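Microcin B17-processing protein McbD (Escherichia coli str. K-12 substr. MG1655, PDB 6GRH) is the YcaO-family component of the McbB–McbC–McbD complex and is needed to process the inactive microcin B17 precursor into the active peptide. Local coordinates at residues E[110-115]-E[340-345]; E[206-211]-E[232-237]; E[248-253]-E[317-322]. The protein carries 1 engineered substitution. One frame throughout, in Å; residues are numbered along the deposited sequence. Where two conformers were deposited one is given.

In the fold
Contact 1 is buried and joins strands 108-115 and 339-347 of the antiparallel six-stranded sheet; McbB lies against it. Contacts 2 and 3 belong instead to the mixed five-stranded sheet and the helices flanking it: both involve ends of its strands 210-215, 224-231 or 241-248, and their nearest atoms are about 10 Å apart. Contacts 1 and 2 lie on opposite sides of the chain's centre, with centres 45 Å apart. Contact 2 is also buried, but small and almost wholly polar, with McbC beside it. Contact 3 is a surface contact where a carboxylate and a water meet a helix start. Aromatic rings take part only in contact 1, alongside strand hydrogen bonds.

Contact 1: residues E[110-115]-E[340-345]; sequences TVRAFN and VYYARE. With EDO (1,2-ethanediol), chain N.
F114 and V340 form an antiparallel hydrogen-bonded pair, joining strands 108-115 and 339-347 of the antiparallel sheet in this YcaO-family protein. F114 N donates to V340 O at 3.0 Å, and V340 N returns a bond to F114 O at 2.8 Å. V340 suits its place because its branched side chain spreads over one face of the F114 ring: CB lies 3.9 Å from the ring centroid, a CH-pi contact. The short segments run 128° apart in N-to-C direction, well short of antiparallel, and side chains span the rest of the contact. R112 sends its CD over a face of the Y342 ring, 3.7 Å from the centroid. The bend about CG-CD (chi3 75°) swings NE and the guanidinium toward the neighbouring backbone, where NH1 meets Y342 O at 2.9 Å, in the carbonyl plane and on a lone pair. A long, flexible arginine thus supplies both a methylene to pack and an N-H for a backbone carbonyl. The V111 and Y341 side chains cross at about a right angle, V111 CG2 3.7 Å from Y341 CD1. Beside R112, R344 NH2 donates to O2 of an ethanediol, probably from crystallisation. Farther out, H63 holds Y341 OH, while S35 and T31 of the McbB chain bind Y342 OH and R344 NE. Water 1 links R112 to Y341, its oxygen 2.9 Å from R112 NH1 and 2.7 Å from Y341 OH.

Contact 2: residues E[206-211]-E[232-237]; sequences RSEGDI and TKNKIS
T232 and S237 reach the end of helix 196-208 through two hydroxyl hydrogen bonds, one to its backbone and one to a side chain. Both belong to the loop joining strands 224-231 and 241-248, which packs here on the turn from that helix into strand 210-215. The backbone bond runs from T232 OG1 to E208 O at 2.8 Å, with the donor tilted 22° from the carbonyl plane. The same OG1 accepts from N234 N at 3.1 Å, completing an ST turn at the start of the loop. Threonine suits this position because one hydroxyl can donate to the helix end while accepting from its own loop.

The side-chain bond links S237 OG to E208 OE2 at 2.6 Å, approaching on the anti side of the carboxylate and 31° out of its plane. E208 bends at chi2, 85°, which brings its carboxylate to the loop. N234 steadies the serine from within the loop: ND2 donates to S237 OG at 2.9 Å, and the acceptor lies nearly in the amide plane.

The backbone comes close at G209, the first residue to leave helical geometry. Its CA is 3.7 Å from T232 CB, and the absence of a side chain allows the turn into strand 210-215 to pass this close.

E208 OE2 also receives a hydrogen bond from S67 of the McbC chain. The carboxylate oxygen is therefore gripped by two serine hydroxyls, an arrangement that would probably stabilise its negative charge where the McbD loop and McbC meet.

Contact 3: residues E[248-253]-E[317-322]; sequences ANSLKK and LEENIT
L251 lays its CD2 methyl against the backbone of L317, 3.7 Å from L317 CA, and carries its CB beside the carboxylate of E319. The leucine also packs on H224 and V226 of strand 224-231. L317 adds to this apolar patch: its CB faces L251 CD2, while CD1 lies 4.2 Å from K252 CB. Leucine is apt at both positions, since each can set methyl groups against neighbouring hydrocarbon, and L317 extends the patch to L255 of helix 251-275 and to I191.

The polar half of the contact belongs to E319, which was modelled in two conformers and touches a crystal neighbour. In the conformer described here its chain bends at chi2, -37°, bringing the carboxylate over the helix start, where OE2 accepts from L251 N at 2.8 Å. The N-H comes to the syn side of the carboxylate, 28° out of its plane, with an N-H...O angle of 158°. Water 3 extends this grip: its oxygen accepts from K252 N at 3.0 Å and donates to L317 O and, for this same conformer, to E319 OE2. Two successive helix-start amides are thereby served, one directly and one through water.

S250, at the N-cap, takes the next amide, with K253 N donating to its OG at 3.1 Å. A negative carboxylate beside these N-H groups would probably be favoured by the helix dipole. S250 makes the classic serine N-cap; E319 and water 3 add to it for the first two amides of helix 251-275, where it follows strand 241-248.

Contact 1: residues E[110-115]-E[340-345]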
loop_
_atom_site.group_PDB
_atom_site.type_symbol
_atom_site.label_atom_id
_atom_site.label_comp_id
_atom_site.label_asym_id
_atom_site.label_seq_id
_atom_site.Cartn_x
_atom_site.Cartn_y
_atom_site.Cartn_z
ATOM N N THR E 110 -1.927 -19.189 -53.513
ATOM C CA THR E 110 -0.837 -18.226 -53.561
ATOM C C THR E 110 -0.725 -17.391 -52.287
ATOM O O THR E 110 -1.703 -17.165 -51.570
ATOM C CB THR E 110 -1.050 -17.237 -54.714
ATOM O OG1 THR E 110 -2.342 -16.637 -54.585
ATOM C CG2 THR E 110 -0.951 -17.931 -56.053
ATOM N N VAL E 111 0.493 -16.953 -52.014
ATOM C CA VAL E 111 0.768 -15.892 -51.056
ATOM C C VAL E 111 1.745 -14.908 -51.662
ATOM O O VAL E 111 2.543 -15.265 -52.539
ATOM C CB VAL E 111 1.358 -16.397 -49.719
ATOM C CG1 VAL E 111 0.315 -17.198 -48.968
ATOM C CG2 VAL E 111 2.629 -17.214 -49.915
ATOM N N ARG E 112 1.693 -13.686 -51.138
ATOM C CA ARG E 112 2.494 -12.574 -51.618
ATOM C C ARG E 112 3.977 -12.812 -51.279
ATOM O O ARG E 112 4.295 -13.431 -50.263
ATOM C CB ARG E 112 1.969 -11.243 -51.037
ATOM C CG ARG E 112 2.296 -11.041 -49.555
ATOM C CD ARG E 112 1.591 -9.841 -48.955
ATOM N NE ARG E 112 0.182 -10.075 -48.704
ATOM C CZ ARG E 112 -0.308 -10.799 -47.695
ATOM N NH1 ARG E 112 0.480 -11.435 -46.820
ATOM N NH2 ARG E 112 -1.622 -10.925 -47.579
ATOM N N ALA E 113 4.869 -12.350 -52.150
ATOM C CA ALA E 113 6.299 -12.400 -51.880
ATOM C C ALA E 113 7.039 -11.388 -52.730
ATOM O O ALA E 113 6.491 -10.859 -53.710
ATOM C CB ALA E 113 6.838 -13.801 -52.128
ATOM N N PHE E 114 8.281 -11.117 -52.375
ATOM C CA PHE E 114 9.175 -10.423 -53.297
ATOM C C PHE E 114 10.520 -11.109 -53.365
ATOM O O PHE E 114 10.929 -11.771 -52.415
ATOM C CB PHE E 114 9.310 -8.934 -52.937
ATOM C CG PHE E 114 9.844 -8.659 -51.553
ATOM C CD1 PHE E 114 11.228 -8.575 -51.320
ATOM C CD2 PHE E 114 8.980 -8.405 -50.497
ATOM C CE1 PHE E 114 11.722 -8.288 -50.048
ATOM C CE2 PHE E 114 9.472 -8.127 -49.231
ATOM C CZ PHE E 114 10.848 -8.055 -49.011
ATOM N N ASN E 115 11.195 -10.967 -54.502
ATOM C CA ASN E 115 12.531 -11.521 -54.684
ATOM C C ASN E 115 13.509 -10.766 -53.776
ATOM O O ASN E 115 13.568 -9.534 -53.792
ATOM C CB ASN E 115 12.944 -11.431 -56.169
ATOM C CG ASN E 115 14.338 -11.997 -56.445
ATOM O OD1 ASN E 115 15.360 -11.369 -56.143
ATOM N ND2 ASN E 115 14.381 -13.175 -57.048
ATOM N N VAL E 340 10.990 -13.609 -50.293
ATOM C CA VAL E 340 10.551 -13.221 -48.988
ATOM C C VAL E 340 9.030 -13.202 -49.004
ATOM O O VAL E 340 8.428 -12.314 -49.612
ATOM C CB VAL E 340 11.072 -11.820 -48.632
ATOM C CG1 VAL E 340 10.668 -11.458 -47.223
ATOM C CG2 VAL E 340 12.588 -11.728 -48.814
ATOM N N TYR E 341 8.413 -14.173 -48.325
ATOM C CA TYR E 341 7.014 -14.060 -47.969
ATOM C C TYR E 341 6.912 -13.011 -46.899
ATOM O O TYR E 341 7.759 -12.957 -45.984
ATOM C CB TYR E 341 6.453 -15.367 -47.409
ATOM C CG TYR E 341 5.184 -15.167 -46.633
ATOM C CD1 TYR E 341 3.976 -15.003 -47.283
ATOM C CD2 TYR E 341 5.198 -15.136 -45.249
ATOM C CE1 TYR E 341 2.799 -14.830 -46.580
ATOM C CE2 TYR E 341 4.033 -14.923 -44.514
ATOM C CZ TYR E 341 2.830 -14.778 -45.177
ATOM O OH TYR E 341 1.677 -14.572 -44.449
ATOM N N TYR E 342 5.865 -12.198 -46.971
ATOM C CA TYR E 342 5.665 -11.166 -45.947
ATOM C C TYR E 342 4.197 -10.944 -45.676
ATOM O O TYR E 342 3.338 -11.170 -46.545
ATOM C CB TYR E 342 6.373 -9.854 -46.347
ATOM C CG TYR E 342 5.721 -9.159 -47.498
ATOM C CD1 TYR E 342 6.026 -9.507 -48.798
ATOM C CD2 TYR E 342 4.753 -8.182 -47.280
ATOM C CE1 TYR E 342 5.383 -8.896 -49.867
ATOM C CE2 TYR E 342 4.110 -7.563 -48.330
ATOM C CZ TYR E 342 4.401 -7.928 -49.614
ATOM O OH TYR E 342 3.748 -7.301 -50.659
ATOM N N ALA E 343 3.920 -10.562 -44.431
ATOM C CA ALA E 343 2.600 -10.116 -43.996
ATOM C C ALA E 343 2.836 -9.036 -42.928
ATOM O O ALA E 343 3.924 -8.964 -42.307
ATOM C CB ALA E 343 1.800 -11.248 -43.421
ATOM N N ARG E 344 1.866 -8.153 -42.783
ATOM C CA ARG E 344 1.947 -7.103 -41.785
ATOM C C ARG E 344 0.583 -6.720 -41.241
ATOM O O ARG E 344 -0.448 -6.867 -41.913
ATOM C CB ARG E 344 2.732 -5.899 -42.286
ATOM C CG ARG E 344 2.020 -4.998 -43.280
ATOM C CD ARG E 344 1.512 -5.750 -44.483
ATOM N NE ARG E 344 1.237 -4.880 -45.620
ATOM C CZ ARG E 344 0.762 -5.303 -46.794
ATOM N NH1 ARG E 344 0.455 -6.586 -46.976
ATOM N NH2 ARG E 344 0.578 -4.429 -47.796
ATOM N N GLU E 345 0.602 -6.231 -40.000
ATOM C CA GLU E 345 -0.620 -5.883 -39.258
ATOM C C GLU E 345 -0.366 -4.642 -38.399
ATOM O O GLU E 345 0.656 -4.549 -37.708
ATOM C CB GLU E 345 -1.049 -7.061 -38.351
ATOM C CG GLU E 345 -1.429 -8.304 -39.137
ATOM C CD GLU E 345 -1.775 -9.525 -38.299
ATOM O OE1 GLU E 345 -1.285 -9.657 -37.130
ATOM O OE2 GLU E 345 -2.538 -10.361 -38.845
HETATM C C1 EDO N . -1.474 -7.131 -50.042
HETATM O O1 EDO N . -2.137 -6.101 -49.301
HETATM C C2 EDO N . -0.106 -6.697 -50.568
HETATM O O2 EDO N . 0.071 -5.278 -50.508
HETATM O O HOH W 1 -0.667 -13.734 -45.557
HETATM O O HOH W 2 4.414 -8.214 -53.192
#

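Contact 2: residues E[206-211]-E[232-237]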
loop_
_atom_site.group_PDB
_atom_site.type_symbol
_atom_site.label_atom_id
_atom_site.label_comp_id
_atom_site.label_asym_id
_atom_site.label_seq_id
_atom_site.Cartn_x
_atom_site.Cartn_y
_atom_site.Cartn_z
ATOM N N ARG E 206 29.659 -28.382 -18.532
ATOM C CA ARG E 206 30.969 -29.030 -18.326
ATOM C C ARG E 206 31.019 -29.883 -17.060
ATOM O O ARG E 206 31.678 -30.916 -17.045
ATOM C CB ARG E 206 32.089 -27.986 -18.245
ATOM C CG ARG E 206 32.489 -27.345 -19.568
ATOM C CD ARG E 206 33.687 -26.406 -19.393
ATOM N NE ARG E 206 33.778 -25.439 -20.483
ATOM C CZ ARG E 206 33.719 -24.118 -20.339
ATOM N NH1 ARG E 206 33.590 -23.577 -19.133
ATOM N NH2 ARG E 206 33.801 -23.337 -21.414
ATOM N N SER E 207 30.323 -29.452 -16.008
ATOM C CA SER E 207 30.246 -30.222 -14.748
ATOM C C SER E 207 29.292 -31.432 -14.845
ATOM O O SER E 207 29.539 -32.460 -14.233
ATOM C CB SER E 207 29.920 -29.321 -13.543
ATOM O OG SER E 207 28.569 -28.897 -13.521
ATOM N N GLU E 208 28.229 -31.312 -15.633
ATOM C CA GLU E 208 27.234 -32.380 -15.786
ATOM C C GLU E 208 27.668 -33.428 -16.827
ATOM O O GLU E 208 27.317 -34.597 -16.705
ATOM C CB GLU E 208 25.889 -31.777 -16.178
ATOM C CG GLU E 208 24.684 -32.715 -16.027
ATOM C CD GLU E 208 24.067 -32.759 -14.625
ATOM O OE1 GLU E 208 24.524 -32.037 -13.691
ATOM O OE2 GLU E 208 23.064 -33.514 -14.472
ATOM N N GLY E 209 28.406 -33.004 -17.851
ATOM C CA GLY E 209 28.756 -33.873 -18.978
ATOM C C GLY E 209 29.884 -33.269 -19.792
ATOM O O GLY E 209 30.859 -32.798 -19.217
ATOM N N ASP E 210 29.752 -33.279 -21.121
ATOM C CA ASP E 210 30.752 -32.673 -22.022
ATOM C C ASP E 210 30.103 -31.919 -23.167
ATOM O O ASP E 210 28.947 -32.210 -23.545
ATOM C CB ASP E 210 31.683 -33.738 -22.587
ATOM C CG ASP E 210 32.494 -34.400 -21.507
ATOM O OD1 ASP E 210 33.435 -33.747 -20.977
ATOM O OD2 ASP E 210 32.146 -35.549 -21.146
ATOM N N ILE E 211 30.844 -30.944 -23.701
ATOM C CA ILE E 211 30.371 -30.164 -24.838
ATOM C C ILE E 211 31.373 -30.095 -25.981
ATOM O O ILE E 211 32.592 -30.188 -25.767
ATOM C CB ILE E 211 29.993 -28.725 -24.445
ATOM C CG1 ILE E 211 31.213 -27.973 -23.898
ATOM C CG2 ILE E 211 28.861 -28.737 -23.420
ATOM C CD1 ILE E 211 31.010 -26.483 -23.803
ATOM N N THR E 232 25.889 -36.388 -21.973
ATOM C CA THR E 232 26.409 -36.997 -20.750
ATOM C C THR E 232 26.066 -38.489 -20.630
ATOM O O THR E 232 25.011 -38.943 -21.105
ATOM C CB THR E 232 25.931 -36.242 -19.500
ATOM O OG1 THR E 232 26.661 -36.696 -18.357
ATOM C CG2 THR E 232 24.432 -36.406 -19.267
ATOM N N LYS E 233 26.974 -39.229 -19.985
ATOM C CA LYS E 233 26.721 -40.619 -19.594
ATOM C C LYS E 233 26.111 -40.708 -18.206
ATOM O O LYS E 233 25.726 -41.787 -17.792
ATOM C CB LYS E 233 28.018 -41.441 -19.591
ATOM C CG LYS E 233 28.743 -41.502 -20.922
ATOM C CD LYS E 233 29.989 -42.386 -20.845
ATOM N N ASN E 234 26.038 -39.590 -17.482
ATOM C CA ASN E 234 25.643 -39.592 -16.082
ATOM C C ASN E 234 24.219 -40.157 -15.933
ATOM O O ASN E 234 23.275 -39.711 -16.624
ATOM C CB ASN E 234 25.726 -38.161 -15.528
ATOM C CG ASN E 234 25.456 -38.092 -14.043
ATOM O OD1 ASN E 234 26.164 -38.705 -13.259
ATOM N ND2 ASN E 234 24.428 -37.355 -13.652
ATOM N N LYS E 235 24.075 -41.130 -15.032
ATOM C CA LYS E 235 22.858 -41.940 -14.927
ATOM C C LYS E 235 21.665 -41.108 -14.507
ATOM O O LYS E 235 20.613 -41.190 -15.124
ATOM C CB LYS E 235 23.047 -43.116 -13.948
ATOM N N ILE E 236 21.839 -40.288 -13.476
ATOM C CA ILE E 236 20.725 -39.542 -12.892
ATOM C C ILE E 236 20.373 -38.261 -13.646
ATOM O O ILE E 236 19.402 -37.628 -13.305
ATOM C CB ILE E 236 20.945 -39.273 -11.376
ATOM C CG1 ILE E 236 21.993 -38.172 -11.125
ATOM C CG2 ILE E 236 21.317 -40.579 -10.667
ATOM C CD1 ILE E 236 22.503 -38.081 -9.693
ATOM N N SER E 237 21.152 -37.878 -14.660
ATOM C CA SER E 237 20.749 -36.799 -15.573
ATOM C C SER E 237 19.599 -37.251 -16.478
ATOM O O SER E 237 19.680 -38.311 -17.089
ATOM C CB SER E 237 21.921 -36.357 -16.450
ATOM O OG SER E 237 22.974 -35.831 -15.665
#

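Contact 3: residues E[248-253]-E[317-322]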
loop_
_atom_site.group_PDB
_atom_site.type_symbol
_atom_site.label_atom_id
_atom_site.label_comp_id
_atom_site.label_asym_id
_atom_site.label_seq_id
_atom_site.Cartn_x
_atom_site.Cartn_y
_atom_site.Cartn_z
ATOM N N ALA E 248 25.058 -15.391 -36.494
ATOM C CA ALA E 248 25.195 -13.942 -36.374
ATOM C C ALA E 248 26.447 -13.498 -37.140
ATOM O O ALA E 248 27.249 -14.340 -37.573
ATOM C CB ALA E 248 25.266 -13.546 -34.906
ATOM N N ASN E 249 26.602 -12.184 -37.335
ATOM C CA ASN E 249 27.814 -11.624 -37.958
ATOM C C ASN E 249 29.040 -11.807 -37.081
ATOM O O ASN E 249 30.124 -12.098 -37.566
ATOM C CB ASN E 249 27.653 -10.126 -38.247
ATOM C CG ASN E 249 26.765 -9.853 -39.431
ATOM O OD1 ASN E 249 26.685 -10.663 -40.367
ATOM N ND2 ASN E 249 26.093 -8.695 -39.415
ATOM N N SER E 250 28.848 -11.584 -35.796
ATOM C CA SER E 250 29.863 -11.748 -34.767
ATOM C C SER E 250 29.939 -13.208 -34.322
ATOM O O SER E 250 28.927 -13.793 -33.957
ATOM C CB SER E 250 29.515 -10.852 -33.553
ATOM O OG SER E 250 30.206 -11.231 -32.369
ATOM N N LEU E 251 31.134 -13.765 -34.304
ATOM C CA LEU E 251 31.374 -15.109 -33.786
ATOM C C LEU E 251 30.977 -15.205 -32.323
ATOM O O LEU E 251 30.279 -16.155 -31.920
ATOM C CB LEU E 251 32.832 -15.501 -33.966
ATOM C CG LEU E 251 33.305 -16.825 -33.361
ATOM C CD1 LEU E 251 32.431 -17.995 -33.794
ATOM C CD2 LEU E 251 34.766 -17.051 -33.734
ATOM N N LYS E 252 31.383 -14.212 -31.530
ATOM C CA LYS E 252 31.017 -14.194 -30.113
ATOM C C LYS E 252 29.494 -14.196 -29.897
ATOM O O LYS E 252 28.994 -14.967 -29.086
ATOM C CB LYS E 252 31.643 -13.000 -29.406
ATOM C CG LYS E 252 31.231 -12.874 -27.955
ATOM C CD LYS E 252 31.733 -11.563 -27.372
ATOM C CE LYS E 252 33.041 -11.756 -26.662
ATOM N NZ LYS E 252 32.800 -12.346 -25.318
ATOM N N LYS E 253 28.788 -13.321 -30.619
ATOM C CA LYS E 253 27.354 -13.220 -30.543
ATOM C C LYS E 253 26.715 -14.543 -30.922
ATOM O O LYS E 253 25.827 -15.004 -30.232
ATOM C CB LYS E 253 26.831 -12.098 -31.446
ATOM C CG LYS E 253 25.319 -12.001 -31.456
ATOM C CD LYS E 253 24.769 -10.616 -31.785
ATOM C CE LYS E 253 23.234 -10.680 -31.805
ATOM N NZ LYS E 253 22.586 -9.339 -31.958
ATOM N N LEU E 317 37.770 -15.655 -30.117
ATOM C CA LEU E 317 36.581 -15.499 -30.931
ATOM C C LEU E 317 36.654 -14.351 -31.942
ATOM O O LEU E 317 35.659 -13.666 -32.170
ATOM C CB LEU E 317 35.367 -15.318 -30.006
ATOM C CG LEU E 317 35.231 -16.371 -28.896
ATOM C CD1 LEU E 317 34.144 -15.959 -27.915
ATOM C CD2 LEU E 317 34.955 -17.756 -29.481
ATOM N N GLU E 318 37.795 -14.164 -32.588
ATOM C CA GLU E 318 37.900 -13.119 -33.616
ATOM C C GLU E 318 37.265 -13.487 -34.979
ATOM O O GLU E 318 37.207 -14.668 -35.362
ATOM C CB GLU E 318 39.344 -12.677 -33.818
ATOM C CG GLU E 318 40.215 -13.578 -34.703
ATOM C CD GLU E 318 40.706 -14.843 -34.023
ATOM O OE1 GLU E 318 40.337 -15.080 -32.844
ATOM O OE2 GLU E 318 41.458 -15.599 -34.681
ATOM N N GLU E 319 36.798 -12.466 -35.697
ATOM C CA GLU E 319 36.345 -12.613 -37.081
ATOM C C GLU E 319 37.551 -12.790 -38.011
ATOM O O GLU E 319 38.699 -12.602 -37.595
ATOM C CB GLU E 319 35.532 -11.384 -37.499
ATOM C CG GLU E 319 34.534 -10.953 -36.435
ATOM C CD GLU E 319 33.932 -12.149 -35.727
ATOM O OE1 GLU E 319 34.171 -13.292 -36.177
ATOM O OE2 GLU E 319 33.218 -11.961 -34.724
ATOM N N ASN E 320 37.275 -13.167 -39.258
ATOM C CA ASN E 320 38.314 -13.369 -40.292
ATOM C C ASN E 320 37.861 -12.691 -41.597
ATOM O O ASN E 320 36.767 -12.127 -41.689
ATOM C CB ASN E 320 38.608 -14.873 -40.498
ATOM C CG ASN E 320 37.404 -15.634 -41.055
ATOM O OD1 ASN E 320 37.093 -15.540 -42.255
ATOM N ND2 ASN E 320 36.709 -16.381 -40.185
ATOM N N ILE E 321 38.704 -12.786 -42.612
ATOM C CA ILE E 321 38.492 -12.047 -43.848
ATOM C C ILE E 321 37.160 -12.346 -44.562
ATOM O O ILE E 321 36.590 -11.449 -45.188
ATOM C CB ILE E 321 39.680 -12.259 -44.808
ATOM C CG1 ILE E 321 39.737 -11.143 -45.864
ATOM C CG2 ILE E 321 39.628 -13.651 -45.434
ATOM C CD1 ILE E 321 41.010 -11.178 -46.667
ATOM N N THR E 322 36.653 -13.575 -44.445
ATOM C CA THR E 322 35.347 -13.941 -45.033
ATOM C C THR E 322 34.142 -13.444 -44.242
ATOM O O THR E 322 33.092 -13.209 -44.841
ATOM C CB THR E 322 35.179 -15.472 -45.164
ATOM O OG1 THR E 322 36.352 -16.010 -45.744
ATOM C CG2 THR E 322 33.960 -15.829 -46.041
HETATM O O HOH W 3 33.566 -12.215 -32.158
#